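Local coordinates for protein tRNA threonylcarbamoyladenosine dehydratase (Escherichia coli, PDB 4D79) that catalyses the ATP-dependent dehydration of threonylcarbamoyladenosine at position 37 of tRNAs to its cyclic form, at residues Val36-Ala48 / Thr68-Asn80. Numbering follows the deposited sequence.
Sequences VGIGGVGSWAAEA and TNTNRQIHALRDN. With ATP (adenosine-5'-triphosphate), chain K.
Arg72 offers its carbonyl to Trp44, on the helix that follows the glycine-rich turn: NE1 donates a nearly straight hydrogen bond to Arg72 O (2.8 Å, 172°), which lies in the indole plane, while the donor stands above the plane of the carbonyl. The Arg72 side chain runs past Gly40 CA to ATP, where NH2 donates to O3A at 2.6 Å, and Asn71 OD1, receiving NH1 on a lone pair, helps fix the guanidinium's rotation. Gln73 lies against Gly39 and Gly40, its extended chain carrying NE2 to ATP O2B (3.0 Å). The pocket illustrates how a nucleotide site is built jointly: the turn, consistent with a Rossmann-type GxGxxG motif, gives Gly40 N to O2A, and a remote loop adds side chains. Ile74 is the hydrophobic centre. Its N donates a hydrogen bond to Ser43 OG (3.2 Å), its CB sits 3.6 Å from the centroid of the Trp44 six-membered ring in a CH-pi contact, and CG1, anti to the backbone N (chi1 -166°), leads to CD1 against Glu47 CD. A leucine in place of Trp44 would probably leave the Arg72 carbonyl without this donor and Ile74 without its flat platform. His75 closes the contact, NE2 donating in its ring plane to Ile38 O (2.9 Å). Arg92 of the second subunit donates to Ile74 O. Glu47 pairs with Arg51 and same-chain Arg92 of helix 85-96, Ile38 touches Leu59 of strand 56-60, and helix 242-266 packs on Trp44.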
ATOM      1  N   VAL B  36      -0.597   9.816 -13.933  1.00 22.74           N
ATOM      2  CA  VAL B  36      -0.341   9.364 -15.295  1.00 21.91           C
ATOM      3  C   VAL B  36       0.138   7.925 -15.200  1.00 21.68           C
ATOM      4  O   VAL B  36       1.220   7.647 -14.665  1.00 20.83           O
ATOM      5  CB  VAL B  36       0.682  10.230 -16.048  1.00 22.47           C
ATOM      6  CG1 VAL B  36       0.729   9.803 -17.503  1.00 22.79           C
ATOM      7  CG2 VAL B  36       0.361  11.698 -15.969  1.00 21.76           C
ATOM      8  N   GLY B  37      -0.650   7.021 -15.752  1.00 20.39           N
ATOM      9  CA  GLY B  37      -0.361   5.603 -15.629  1.00 25.51           C
ATOM     10  C   GLY B  37      -1.076   4.992 -14.433  1.00 21.60           C
ATOM     11  O   GLY B  37      -0.695   5.231 -13.290  1.00 21.77           O
ATOM     12  N   ILE B  38      -2.108   4.195 -14.688  1.00 19.38           N
ATOM     13  CA  ILE B  38      -2.958   3.636 -13.641  1.00 19.38           C
ATOM     14  C   ILE B  38      -2.649   2.137 -13.512  1.00 22.22           C
ATOM     15  O   ILE B  38      -3.545   1.279 -13.537  1.00 26.78           O
ATOM     16  CB  ILE B  38      -4.441   3.932 -13.961  1.00 24.45           C
ATOM     17  CG1 ILE B  38      -4.636   5.418 -14.284  1.00 26.32           C
ATOM     18  CG2 ILE B  38      -5.353   3.554 -12.804  1.00 24.63           C
ATOM     19  CD1 ILE B  38      -4.113   6.345 -13.212  1.00 25.51           C
ATOM     20  N   GLY B  39      -1.381   1.815 -13.289  1.00 20.72           N
ATOM     21  CA  GLY B  39      -0.974   0.422 -13.200  1.00 26.54           C
ATOM     22  C   GLY B  39      -0.529  -0.004 -11.815  1.00 22.41           C
ATOM     23  O   GLY B  39      -1.165   0.321 -10.797  1.00 22.28           O
ATOM     24  N   GLY B  40       0.581  -0.747 -11.785  1.00 20.12           N
ATOM     25  CA  GLY B  40       1.059  -1.347 -10.553  1.00 25.02           C
ATOM     26  C   GLY B  40       1.389  -0.317  -9.496  1.00 25.06           C
ATOM     27  O   GLY B  40       1.228  -0.575  -8.297  1.00 21.47           O
ATOM     28  N   VAL B  41       1.809   0.867  -9.921  1.00 15.17           N
ATOM     29  CA  VAL B  41       2.071   1.985  -9.013  1.00 15.70           C
ATOM     30  C   VAL B  41       0.917   2.978  -9.001  1.00 17.92           C
ATOM     31  O   VAL B  41       0.423   3.364  -7.934  1.00 20.97           O
ATOM     32  CB  VAL B  41       3.402   2.674  -9.386  1.00 21.17           C
ATOM     33  CG1 VAL B  41       3.600   3.926  -8.586  1.00 21.17           C
ATOM     34  CG2 VAL B  41       4.530   1.750  -9.151  1.00 20.71           C
ATOM     35  N   GLY B  42       0.457   3.398 -10.179  1.00 16.83           N
ATOM     36  CA  GLY B  42      -0.476   4.514 -10.249  1.00 17.56           C
ATOM     37  C   GLY B  42      -1.874   4.200  -9.727  1.00 15.73           C
ATOM     38  O   GLY B  42      -2.571   5.106  -9.259  1.00 19.77           O
ATOM     39  N   SER B  43      -2.312   2.938  -9.825  1.00 20.06           N
ATOM     40  CA  SER B  43      -3.664   2.622  -9.351  1.00 22.22           C
ATOM     41  C   SER B  43      -3.761   2.820  -7.847  1.00 20.06           C
ATOM     42  O   SER B  43      -4.756   3.374  -7.352  1.00 18.89           O
ATOM     43  CB  SER B  43      -4.070   1.206  -9.769  1.00 21.37           C
ATOM     44  OG  SER B  43      -3.316   0.215  -9.100  1.00 20.29           O
ATOM     45  N   TRP B  44      -2.706   2.448  -7.113  1.00 15.04           N
ATOM     46  CA  TRP B  44      -2.674   2.675  -5.676  1.00 17.66           C
ATOM     47  C   TRP B  44      -2.447   4.142  -5.338  1.00 17.44           C
ATOM     48  O   TRP B  44      -3.001   4.629  -4.353  1.00 16.31           O
ATOM     49  CB  TRP B  44      -1.596   1.811  -5.002  1.00 14.78           C
ATOM     50  CG  TRP B  44      -1.713   0.416  -5.391  1.00 20.67           C
ATOM     51  CD1 TRP B  44      -1.093  -0.161  -6.433  1.00 22.02           C
ATOM     52  CD2 TRP B  44      -2.533  -0.607  -4.790  1.00 16.30           C
ATOM     53  NE1 TRP B  44      -1.435  -1.465  -6.526  1.00 17.35           N
ATOM     54  CE2 TRP B  44      -2.317  -1.782  -5.532  1.00 14.11           C
ATOM     55  CE3 TRP B  44      -3.393  -0.647  -3.688  1.00 17.68           C
ATOM     56  CZ2 TRP B  44      -2.953  -2.977  -5.241  1.00 21.30           C
ATOM     57  CZ3 TRP B  44      -4.013  -1.838  -3.376  1.00 20.09           C
ATOM     58  CH2 TRP B  44      -3.797  -2.989  -4.151  1.00 22.04           C
ATOM     59  N   ALA B  45      -1.659   4.877  -6.135  1.00 16.64           N
ATOM     60  CA  ALA B  45      -1.561   6.310  -5.900  1.00 18.12           C
ATOM     61  C   ALA B  45      -2.945   6.951  -6.004  1.00 16.27           C
ATOM     62  O   ALA B  45      -3.324   7.801  -5.184  1.00 16.19           O
ATOM     63  CB  ALA B  45      -0.572   6.939  -6.887  1.00 17.57           C
ATOM     64  N   ALA B  46      -3.714   6.555  -7.016  1.00 16.14           N
ATOM     65  CA  ALA B  46      -5.025   7.146  -7.216  1.00 20.82           C
ATOM     66  C   ALA B  46      -5.934   6.846  -6.038  1.00 15.89           C
ATOM     67  O   ALA B  46      -6.667   7.734  -5.566  1.00 18.21           O
ATOM     68  CB  ALA B  46      -5.628   6.638  -8.527  1.00 18.70           C
ATOM     69  N   GLU B  47      -5.886   5.594  -5.552  1.00 16.29           N
ATOM     70  CA  GLU B  47      -6.612   5.185  -4.359  1.00 13.78           C
ATOM     71  C   GLU B  47      -6.241   6.059  -3.169  1.00 15.59           C
ATOM     72  O   GLU B  47      -7.107   6.576  -2.457  1.00 16.56           O
ATOM     73  CB  GLU B  47      -6.323   3.708  -4.054  1.00 18.66           C
ATOM     74  CG  GLU B  47      -7.004   3.155  -2.805  1.00 19.14           C
ATOM     75  CD  GLU B  47      -8.400   2.636  -3.069  1.00 24.64           C
ATOM     76  OE1 GLU B  47      -8.845   2.731  -4.237  1.00 21.07           O
ATOM     77  OE2 GLU B  47      -9.031   2.098  -2.117  1.00 20.93           O
ATOM     78  N   ALA B  48      -4.953   6.238  -2.942  1.00 15.10           N
ATOM     79  CA  ALA B  48      -4.508   7.000  -1.785  1.00 16.80           C
ATOM     80  C   ALA B  48      -4.938   8.474  -1.866  1.00 18.29           C
ATOM     81  O   ALA B  48      -5.293   9.084  -0.838  1.00 19.31           O
ATOM     82  CB  ALA B  48      -2.997   6.891  -1.671  1.00 18.73           C
ATOM     83  N   THR B  68      -3.574 -10.697 -15.926  1.00 24.52           N
ATOM     84  CA  THR B  68      -2.208 -10.725 -15.420  1.00 23.59           C
ATOM     85  C   THR B  68      -1.878  -9.515 -14.559  1.00 24.72           C
ATOM     86  O   THR B  68      -0.815  -9.529 -13.920  1.00 23.12           O
ATOM     87  CB  THR B  68      -1.174 -10.826 -16.560  1.00 27.65           C
ATOM     88  OG1 THR B  68      -1.275  -9.678 -17.404  1.00 25.97           O
ATOM     89  CG2 THR B  68      -1.343 -12.115 -17.421  1.00 29.45           C
ATOM     90  N   ASN B  69      -2.759  -8.495 -14.521  1.00 22.09           N
ATOM     91  CA  ASN B  69      -2.617  -7.372 -13.590  1.00 20.97           C
ATOM     92  C   ASN B  69      -2.938  -7.736 -12.137  1.00 22.88           C
ATOM     93  O   ASN B  69      -2.667  -6.929 -11.237  1.00 20.21           O
ATOM     94  CB  ASN B  69      -3.547  -6.199 -13.938  1.00 26.35           C
ATOM     95  CG  ASN B  69      -3.341  -5.609 -15.332  1.00 31.39           C
ATOM     96  OD1 ASN B  69      -4.232  -4.912 -15.808  1.00 31.36           O
ATOM     97  ND2 ASN B  69      -2.203  -5.855 -15.972  1.00 24.15           N
ATOM     98  N   THR B  70      -3.498  -8.911 -11.893  1.00 23.13           N
ATOM     99  CA  THR B  70      -4.068  -9.259 -10.598  1.00 21.90           C
ATOM    100  C   THR B  70      -3.052  -9.192  -9.473  1.00 20.79           C
ATOM    101  O   THR B  70      -3.414  -8.877  -8.337  1.00 21.20           O
ATOM    102  CB  THR B  70      -4.673 -10.651 -10.707  1.00 23.35           C
ATOM    103  OG1 THR B  70      -5.737 -10.596 -11.662  1.00 25.55           O
ATOM    104  CG2 THR B  70      -5.183 -11.157  -9.373  1.00 24.48           C
ATOM    105  N   ASN B  71      -1.784  -9.488  -9.758  1.00 22.43           N
ATOM    106  CA  ASN B  71      -0.812  -9.532  -8.687  1.00 19.18           C
ATOM    107  C   ASN B  71      -0.465  -8.172  -8.124  1.00 21.61           C
ATOM    108  O   ASN B  71       0.153  -8.135  -7.060  1.00 21.43           O
ATOM    109  CB  ASN B  71       0.478 -10.205  -9.138  1.00 23.11           C
ATOM    110  CG  ASN B  71       1.197  -9.424 -10.246  1.00 21.70           C
ATOM    111  OD1 ASN B  71       0.563  -8.894 -11.150  1.00 25.10           O
ATOM    112  ND2 ASN B  71       2.542  -9.348 -10.155  1.00 24.96           N
ATOM    113  N   ARG B  72      -0.828  -7.057  -8.788  1.00 17.84           N
ATOM    114  CA  ARG B  72      -0.287  -5.776  -8.346  1.00 18.22           C
ATOM    115  C   ARG B  72      -1.134  -4.532  -8.614  1.00 19.61           C
ATOM    116  O   ARG B  72      -0.624  -3.443  -8.371  1.00 19.65           O
ATOM    117  CB  ARG B  72       1.083  -5.562  -9.014  1.00 23.47           C
ATOM    118  CG  ARG B  72       0.941  -5.346 -10.517  1.00 21.72           C
ATOM    119  CD  ARG B  72       2.187  -5.728 -11.266  1.00 22.40           C
ATOM    120  NE  ARG B  72       2.179  -5.343 -12.667  1.00 23.81           N
ATOM    121  CZ  ARG B  72       1.658  -6.062 -13.654  1.00 25.99           C
ATOM    122  NH1 ARG B  72       1.063  -7.216 -13.420  1.00 25.58           N
ATOM    123  NH2 ARG B  72       1.733  -5.610 -14.890  1.00 32.29           N
ATOM    124  N   GLN B  73      -2.388  -4.616  -9.072  1.00 18.92           N
ATOM    125  CA  GLN B  73      -3.189  -3.452  -9.438  1.00 23.08           C
ATOM    126  C   GLN B  73      -4.562  -3.512  -8.770  1.00 25.19           C
ATOM    127  O   GLN B  73      -5.256  -4.534  -8.819  1.00 23.31           O
ATOM    128  CB  GLN B  73      -3.312  -3.342 -10.977  1.00 22.37           C
ATOM    129  CG  GLN B  73      -1.930  -3.375 -11.628  1.00 19.03           C
ATOM    130  CD  GLN B  73      -1.907  -3.097 -13.123  1.00 23.20           C
ATOM    131  OE1 GLN B  73      -2.832  -2.541 -13.698  1.00 24.34           O
ATOM    132  NE2 GLN B  73      -0.813  -3.450 -13.746  1.00 24.37           N
ATOM    133  N   ILE B  74      -4.942  -2.420  -8.113  1.00 16.29           N
ATOM    134  CA  ILE B  74      -6.104  -2.480  -7.235  1.00 16.98           C
ATOM    135  C   ILE B  74      -7.406  -2.705  -8.000  1.00 16.96           C
ATOM    136  O   ILE B  74      -8.381  -3.196  -7.418  1.00 20.47           O
ATOM    137  CB  ILE B  74      -6.146  -1.194  -6.396  1.00 19.88           C
ATOM    138  CG1 ILE B  74      -7.138  -1.346  -5.223  1.00 19.93           C
ATOM    139  CG2 ILE B  74      -6.487  -0.024  -7.260  1.00 21.47           C
ATOM    140  CD1 ILE B  74      -7.129  -0.220  -4.255  1.00 20.69           C
ATOM    141  N   HIS B  75      -7.452  -2.347  -9.268  1.00 24.01           N
ATOM    142  CA  HIS B  75      -8.648  -2.490 -10.099  1.00 21.75           C
ATOM    143  C   HIS B  75      -8.745  -3.841 -10.789  1.00 25.55           C
ATOM    144  O   HIS B  75      -9.734  -4.087 -11.491  1.00 23.87           O
ATOM    145  CB  HIS B  75      -8.694  -1.390 -11.161  1.00 27.06           C
ATOM    146  CG  HIS B  75      -7.416  -1.269 -11.925  1.00 26.61           C
ATOM    147  ND1 HIS B  75      -6.890  -2.303 -12.687  1.00 28.21           N
ATOM    148  CD2 HIS B  75      -6.526  -0.257 -11.993  1.00 34.35           C
ATOM    149  CE1 HIS B  75      -5.733  -1.916 -13.192  1.00 35.72           C
ATOM    150  NE2 HIS B  75      -5.493  -0.680 -12.782  1.00 25.30           N
ATOM    151  N   ALA B  76      -7.756  -4.712 -10.610  1.00 25.22           N
ATOM    152  CA  ALA B  76      -7.693  -5.983 -11.334  1.00 26.69           C
ATOM    153  C   ALA B  76      -8.538  -6.983 -10.557  1.00 28.16           C
ATOM    154  O   ALA B  76      -8.117  -7.561  -9.552  1.00 25.65           O
ATOM    155  CB  ALA B  76      -6.250  -6.428 -11.518  1.00 19.61           C
ATOM    156  N   LEU B  77      -9.789  -7.105 -10.990  1.00 27.74           N
ATOM    157  CA  LEU B  77     -10.774  -8.006 -10.412  1.00 32.85           C
ATOM    158  C   LEU B  77     -11.401  -8.770 -11.561  1.00 26.28           C
ATOM    159  O   LEU B  77     -11.465  -8.270 -12.687  1.00 27.92           O
ATOM    160  CB  LEU B  77     -11.901  -7.257  -9.656  1.00 30.76           C
ATOM    161  CG  LEU B  77     -11.517  -6.295  -8.531  1.00 28.43           C
ATOM    162  CD1 LEU B  77     -12.750  -5.541  -7.981  1.00 27.01           C
ATOM    163  CD2 LEU B  77     -10.822  -7.066  -7.426  1.00 29.15           C
ATOM    164  N   ARG B  78     -11.934  -9.948 -11.242  1.00 26.63           N
ATOM    165  CA  ARG B  78     -12.511 -10.825 -12.261  1.00 34.03           C
ATOM    166  C   ARG B  78     -13.468 -10.070 -13.173  1.00 25.76           C
ATOM    167  O   ARG B  78     -13.421 -10.203 -14.403  1.00 34.75           O
ATOM    168  CB  ARG B  78     -13.236 -11.987 -11.569  1.00 30.16           C
ATOM    169  CG  ARG B  78     -13.877 -12.995 -12.466  1.00 79.66           C
ATOM    170  CD  ARG B  78     -14.780 -13.908 -11.669  1.00100.65           C
ATOM    171  NE  ARG B  78     -15.453 -14.860 -12.540  1.00114.40           N
ATOM    172  CZ  ARG B  78     -16.144 -15.906 -12.105  1.00135.43           C
ATOM    173  NH1 ARG B  78     -16.265 -16.117 -10.801  1.00 45.63           N
ATOM    174  NH2 ARG B  78     -16.714 -16.733 -12.975  1.00121.74           N
ATOM    175  N   ASP B  79     -14.369  -9.299 -12.586  1.00 31.84           N
ATOM    176  CA  ASP B  79     -15.402  -8.612 -13.347  1.00 31.15           C
ATOM    177  C   ASP B  79     -14.923  -7.344 -14.049  1.00 36.58           C
ATOM    178  O   ASP B  79     -15.689  -6.780 -14.840  1.00 33.33           O
ATOM    179  CB  ASP B  79     -16.593  -8.261 -12.445  1.00 41.04           C
ATOM    180  CG  ASP B  79     -17.359  -9.482 -11.986  1.00107.63           C
ATOM    181  OD1 ASP B  79     -17.142 -10.585 -12.535  1.00 54.91           O
ATOM    182  OD2 ASP B  79     -18.238  -9.317 -11.123  1.00 46.78           O
ATOM    183  N   ASN B  80     -13.706  -6.873 -13.788  1.00 28.63           N
ATOM    184  CA  ASN B  80     -13.174  -5.702 -14.479  1.00 25.84           C
ATOM    185  C   ASN B  80     -12.319  -6.043 -15.692  1.00 30.26           C
ATOM    186  O   ASN B  80     -11.982  -5.132 -16.463  1.00 27.17           O
ATOM    187  CB  ASN B  80     -12.339  -4.865 -13.511  1.00 24.87           C
ATOM    188  CG  ASN B  80     -13.175  -4.266 -12.418  1.00 30.20           C
ATOM    189  OD1 ASN B  80     -14.390  -4.144 -12.549  1.00 32.64           O
ATOM    190  ND2 ASN B  80     -12.533  -3.850 -11.358  1.00 24.33           N
TER
HETATM  191  PG  ATP K 401       1.463  -5.125 -18.753  1.00186.17           P
HETATM  192  O1G ATP K 401       1.793  -6.589 -18.592  1.00127.52           O
HETATM  193  O2G ATP K 401       0.048  -4.848 -19.203  1.00127.16           O
HETATM  194  O3G ATP K 401       2.537  -4.329 -19.456  1.00161.36           O
HETATM  195  PB  ATP K 401       1.310  -3.027 -16.845  1.00208.07           P
HETATM  196  O1B ATP K 401       2.124  -2.165 -17.784  1.00107.56           O
HETATM  197  O2B ATP K 401      -0.150  -2.731 -16.548  1.00 31.30           O
HETATM  198  O3B ATP K 401       1.487  -4.580 -17.241  1.00177.42           O
HETATM  199  PA  ATP K 401       2.622  -1.767 -14.695  1.00 47.52           P
HETATM  200  O1A ATP K 401       4.025  -1.557 -15.255  1.00 45.68           O
HETATM  201  O2A ATP K 401       2.458  -2.047 -13.225  1.00 81.42           O
HETATM  202  O3A ATP K 401       2.052  -3.072 -15.427  1.00 62.59           O
HETATM  203  O5' ATP K 401       1.629  -0.557 -15.135  1.00 55.31           O
HETATM  204  C5' ATP K 401       2.034   0.585 -15.915  1.00 33.10           C
HETATM  205  C4' ATP K 401       0.900   1.507 -16.384  1.00 37.07           C
HETATM  206  O4' ATP K 401       1.383   2.761 -16.962  1.00 60.95           O
HETATM  207  C3' ATP K 401       0.034   0.859 -17.457  1.00105.28           C
HETATM  208  O3' ATP K 401      -1.353   0.834 -17.082  1.00 27.36           O
HETATM  209  C2' ATP K 401       0.236   1.738 -18.677  1.00120.68           C
HETATM  210  O2' ATP K 401      -0.908   1.768 -19.518  1.00 49.92           O
HETATM  211  C1' ATP K 401       0.554   3.109 -18.103  1.00 46.23           C
HETATM  212  N9  ATP K 401       1.134   4.004 -19.153  1.00 45.47           N
HETATM  213  C8  ATP K 401       2.181   3.640 -19.938  1.00 95.27           C
HETATM  214  N7  ATP K 401       2.518   4.608 -20.830  1.00 44.60           N
HETATM  215  C5  ATP K 401       1.670   5.620 -20.628  1.00 89.57           C
HETATM  216  C6  ATP K 401       1.513   6.945 -21.238  1.00 39.42           C
HETATM  217  N6  ATP K 401       2.328   7.300 -22.234  1.00 75.21           N
HETATM  218  N1  ATP K 401       0.543   7.754 -20.809  1.00 34.02           N
HETATM  219  C2  ATP K 401      -0.297   7.372 -19.820  1.00 77.27           C
HETATM  220  N3  ATP K 401      -0.212   6.167 -19.212  1.00 25.78           N
HETATM  221  C4  ATP K 401       0.744   5.244 -19.547  1.00 98.98           C